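Local coordinates for protein putative dioxygenase (1H-3-hydroxy-4-oxoquinaldine 2,4-dioxygenase) (Mycobacteroides abscessus subsp. abscessus, PDB 6RA3) that cleaves the ring of the Pseudomonas quinolone signal (PQS) with dioxygen, giving N-octanoylanthranilate and carbon monoxide, on an alpha/beta-hydrolase scaffold, at residues R36-D39 and G40-P43; D77-G80 and L81-L85. All blocks are in the same frame, centred on the assembly; numbering follows the deposited sequence.

Interaction 1: residues R36-D39 and G40-P43; sequences RAYD and GMLP
Tyr38 and Met41 carry their side chains in the same direction, side by side, and meet in a Met-aromatic contact. SD of Met41 lies 3.9 Å from Tyr38 CD1 and 5.0 Å from the ring centroid, 72° off the ring normal, an oblique approach. Both residues place CG beside their own backbone N, and from there the extended second torsion of Met41 (chi1 -74°, CB to SD running straight on) brings the sulfur beside the ring. The turn itself is closed by a backbone bond: Leu42 N donates to Tyr38 O at 2.9 Å, with a bent N-H...O angle of 132°. CB of Leu42 comes close to the same oxygen, 3.2 Å from Tyr38 O, while CD of Pro43 rests against Asp39 O. The turn leads from a short 3-10 segment into helix 42-48, within the connection that follows strand 24-28 of the alpha/beta-hydrolase fold. From there Tyr38 reaches the central sheet: its OH is hydrogen-bonded to Leu28 O and its ring touches Ile93 and His95 of strand 90-95. Met41 packs on Ile93 too, and on Pro253 and Val256 of helix 253-266. Two waters bridge the backbone. Water 1 accepts from Gly40 N at 2.9 Å and joins it to Arg36 O; water 2 accepts from Met41 N at 3.0 Å and joins it to Ala37 O, so each of these amides is linked through a water to the carbonyl four residues earlier. Among the charged groups, Asp39 OD2 lies 4.1 Å above the guanidinium plane of Arg36, offset toward its rim, whereas Asp39 OD1 forms a salt bridge with Arg53 of strand 51-54.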
loop_
_atom_site.group_PDB
_atom_site.type_symbol
_atom_site.label_atom_id
_atom_site.label_comp_id
_atom_site.label_asym_id
_atom_site.label_seq_id
_atom_site.Cartn_x
_atom_site.Cartn_y
_atom_site.Cartn_z
ATOM N N ARG A 36 9.119 -8.128 -0.965
ATOM C CA ARG A 36 8.961 -8.463 -2.379
ATOM C C ARG A 36 10.025 -9.428 -2.892
ATOM O O ARG A 36 9.880 -9.950 -4.008
ATOM C CB ARG A 36 9.014 -7.216 -3.266
ATOM C CG ARG A 36 8.055 -6.070 -2.877
ATOM C CD ARG A 36 8.249 -4.825 -3.778
ATOM N NE ARG A 36 7.928 -5.147 -5.176
ATOM C CZ ARG A 36 6.790 -4.835 -5.807
ATOM N NH1 ARG A 36 5.819 -4.165 -5.186
ATOM N NH2 ARG A 36 6.618 -5.193 -7.081
ATOM N N ALA A 37 11.110 -9.640 -2.147
ATOM C CA ALA A 37 12.048 -10.695 -2.513
ATOM C C ALA A 37 11.368 -12.062 -2.521
ATOM O O ALA A 37 11.912 -13.012 -3.101
ATOM C CB ALA A 37 13.247 -10.726 -1.557
ATOM N N TYR A 38 10.196 -12.176 -1.890
ATOM C CA TYR A 38 9.501 -13.449 -1.721
ATOM C C TYR A 38 8.135 -13.461 -2.391
ATOM O O TYR A 38 7.354 -14.380 -2.153
ATOM C CB TYR A 38 9.378 -13.782 -0.241
ATOM C CG TYR A 38 10.725 -14.113 0.357
ATOM C CD1 TYR A 38 11.224 -15.410 0.307
ATOM C CD2 TYR A 38 11.515 -13.131 0.934
ATOM C CE1 TYR A 38 12.454 -15.729 0.845
ATOM C CE2 TYR A 38 12.761 -13.438 1.484
ATOM C CZ TYR A 38 13.225 -14.745 1.424
ATOM O OH TYR A 38 14.452 -15.081 1.948
ATOM N N ASP A 39 7.848 -12.493 -3.267
ATOM C CA ASP A 39 6.595 -12.527 -4.021
ATOM C C ASP A 39 6.472 -13.814 -4.822
ATOM O O ASP A 39 5.380 -14.379 -4.930
ATOM C CB ASP A 39 6.499 -11.339 -4.975
ATOM C CG ASP A 39 6.036 -10.054 -4.286
ATOM O OD1 ASP A 39 5.591 -10.123 -3.121
ATOM O OD2 ASP A 39 6.132 -8.985 -4.917
ATOM N N GLY A 40 7.573 -14.268 -5.432
ATOM C CA GLY A 40 7.506 -15.444 -6.284
ATOM C C GLY A 40 7.228 -16.717 -5.511
ATOM O O GLY A 40 6.513 -17.596 -5.993
ATOM N N MET A 41 7.822 -16.848 -4.321
ATOM C CA MET A 41 7.661 -18.031 -3.489
ATOM C C MET A 41 6.377 -17.993 -2.676
ATOM O O MET A 41 5.883 -19.048 -2.260
ATOM C CB MET A 41 8.836 -18.160 -2.507
ATOM C CG MET A 41 10.196 -18.632 -3.117
ATOM S SD MET A 41 11.541 -18.553 -1.916
ATOM C CE MET A 41 11.004 -19.592 -0.591
ATOM N N LEU A 42 5.848 -16.798 -2.419
ATOM C CA LEU A 42 4.728 -16.643 -1.494
ATOM C C LEU A 42 3.524 -17.523 -1.817
ATOM O O LEU A 42 2.964 -18.127 -0.891
ATOM C CB LEU A 42 4.321 -15.171 -1.489
ATOM C CG LEU A 42 3.111 -14.876 -0.613
ATOM C CD1 LEU A 42 3.362 -15.294 0.818
ATOM C CD2 LEU A 42 2.821 -13.408 -0.701
ATOM N N PRO A 43 3.045 -17.610 -3.051
ATOM C CA PRO A 43 1.860 -18.457 -3.281
ATOM C C PRO A 43 2.065 -19.894 -2.828
ATOM O O PRO A 43 1.137 -20.516 -2.298
ATOM C CB PRO A 43 1.651 -18.366 -4.795
ATOM C CG PRO A 43 2.537 -17.267 -5.277
ATOM C CD PRO A 43 3.610 -17.082 -4.303
HETATM O O HOH W 1 9.954 -12.679 -5.700
HETATM O O HOH W 2 10.234 -15.125 -4.683
#

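Interaction 2: residues D77-G80 and L81-L85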
loop_
_atom_site.group_PDB
_atom_site.type_symbol
_atom_site.label_atom_id
_atom_site.label_comp_id
_atom_site.label_asym_id
_atom_site.label_seq_id
_atom_site.Cartn_x
_atom_site.Cartn_y
_atom_site.Cartn_z
ATOM N N ASP A 77 14.500 -7.715 16.449
ATOM C CA ASP A 77 13.268 -7.167 15.867
ATOM C C ASP A 77 12.365 -8.283 15.346
ATOM O O ASP A 77 11.143 -8.253 15.543
ATOM C CB ASP A 77 13.548 -6.229 14.681
ATOM C CG ASP A 77 14.311 -4.959 15.043
ATOM O OD1 ASP A 77 14.804 -4.327 14.080
ATOM O OD2 ASP A 77 14.401 -4.596 16.230
ATOM N N THR A 78 12.950 -9.230 14.601
ATOM C CA THR A 78 12.183 -10.312 14.008
ATOM C C THR A 78 11.569 -11.173 15.090
ATOM O O THR A 78 10.392 -11.540 15.005
ATOM C CB THR A 78 13.081 -11.140 13.093
ATOM O OG1 THR A 78 13.551 -10.328 12.012
ATOM C CG2 THR A 78 12.332 -12.374 12.518
ATOM N N ILE A 79 12.342 -11.470 16.138
ATOM C CA ILE A 79 11.820 -12.239 17.260
ATOM C C ILE A 79 10.729 -11.465 17.980
ATOM O O ILE A 79 9.726 -12.043 18.421
ATOM C CB ILE A 79 12.959 -12.624 18.226
ATOM C CG1 ILE A 79 13.941 -13.577 17.541
ATOM C CG2 ILE A 79 12.379 -13.232 19.510
ATOM C CD1 ILE A 79 15.181 -13.891 18.357
ATOM N N GLY A 80 10.920 -10.162 18.167
ATOM C CA GLY A 80 9.909 -9.391 18.871
ATOM C C GLY A 80 8.604 -9.351 18.099
ATOM O O GLY A 80 7.517 -9.389 18.689
ATOM N N LEU A 81 8.699 -9.279 16.770
ATOM C CA LEU A 81 7.512 -9.301 15.920
ATOM C C LEU A 81 6.780 -10.636 16.039
ATOM O O LEU A 81 5.552 -10.675 16.152
ATOM C CB LEU A 81 7.904 -9.054 14.466
ATOM C CG LEU A 81 6.732 -8.893 13.499
ATOM C CD1 LEU A 81 6.125 -7.498 13.657
ATOM C CD2 LEU A 81 7.170 -9.139 12.101
ATOM N N LEU A 82 7.519 -11.741 16.030
ATOM C CA LEU A 82 6.876 -13.057 16.068
ATOM C C LEU A 82 6.162 -13.310 17.404
ATOM O O LEU A 82 5.041 -13.853 17.425
ATOM C CB LEU A 82 7.919 -14.127 15.756
ATOM C CG LEU A 82 8.487 -13.957 14.348
ATOM C CD1 LEU A 82 9.751 -14.826 14.038
ATOM C CD2 LEU A 82 7.451 -14.251 13.259
ATOM N N ASP A 83 6.784 -12.922 18.522
ATOM C CA ASP A 83 6.114 -12.948 19.817
ATOM C C ASP A 83 4.836 -12.116 19.803
ATOM O O ASP A 83 3.824 -12.526 20.371
ATOM C CB ASP A 83 7.051 -12.437 20.906
ATOM C CG ASP A 83 8.250 -13.361 21.150
ATOM O OD1 ASP A 83 8.314 -14.458 20.548
ATOM O OD2 ASP A 83 9.143 -12.964 21.935
ATOM N N ALA A 84 4.867 -10.934 19.169
ATOM C CA ALA A 84 3.674 -10.101 19.096
ATOM C C ALA A 84 2.592 -10.758 18.237
ATOM O O ALA A 84 1.397 -10.637 18.535
ATOM C CB ALA A 84 4.026 -8.714 18.549
ATOM N N LEU A 85 2.986 -11.456 17.175
ATOM C CA LEU A 85 2.039 -12.147 16.298
ATOM C C LEU A 85 1.673 -13.548 16.788
ATOM O O LEU A 85 1.021 -14.299 16.047
ATOM C CB LEU A 85 2.601 -12.242 14.893
ATOM C CG LEU A 85 2.854 -10.918 14.162
ATOM C CD1 LEU A 85 3.664 -11.147 12.900
ATOM C CD2 LEU A 85 1.541 -10.235 13.826
#
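Leu82 folds back along the helix onto Thr78, one turn earlier, and the two side chains run alongside each other. From Leu82 CB, which lies near two carbonyl oxygens, 3.7 Å from Thr78 O and 3.8 Å from Ile79 O, the chain turns beside its own backbone N (chi1 -63°). That torsion brings CG over the preceding turn, only 3.1 Å from Thr78 O, a close van der Waals approach to a carbonyl already holding the amide of Leu82. CD1 continues past the same oxygen and ends 3.9 Å from Thr78 CG2, methyl against methyl. Elsewhere Leu82 packs on Val87 and Arg113. The hydroxyl of Thr78 stays out of this apolar pair, because OG1 bonds back to Met74 O and leaves the methyl to face the leucine. One position on, Asp83 takes the same direction relative to Ile79 but touches its side chain only loosely, OD2 4.1 Å from Ile79 CG2, while OD1 makes a salt bridge with Arg113. The backbone bonds are the i to i+4 series of an alpha-helix. Leu81 N donates to Asp77 O and Leu82 N to Thr78 O; Asp83 N reaches Ile79 O almost straight, at 177°, and Ala84 N closes on Gly80 O at 3.1 Å. Leu81 swings the other way, CG anti to its N (chi1 -173°), and its end leads off toward Lys5 and Val7 of strand 3-7. Thr78 and Ile79 meet Ile105 of helix 99-109, whereas Leu81 and Leu85 lie on Phe14 of strand 10-17. Leu85 is the first residue to leave helical geometry, and the whole is the C-terminal end of an amphipathic alpha-helix packed on the central beta-sheet, as in the alpha/beta-hydrolase fold.

Interaction 1 comes first along the chain and closes before interaction 2 begins; their centres are 20 Å apart and their nearest atoms about 11 Å, without touching. Both belong to the alpha/beta-hydrolase fold and pack against the same mixed sheet, but at different strands: residues 36-43 reach strands 51-54 and 90-95, residues 77-85 reach strands 3-7 and 10-17. The rest of helix 42-48, strand 51-54 and the start of helix 71-84 lie between them. The Tyr38 side chain is about 11 Å from those of His97, which binds the substrate, and His246, the proton donor/acceptor, whereas interaction 2 lies away from these sites, where Leu85 also packs on Gly174 of the second subunit.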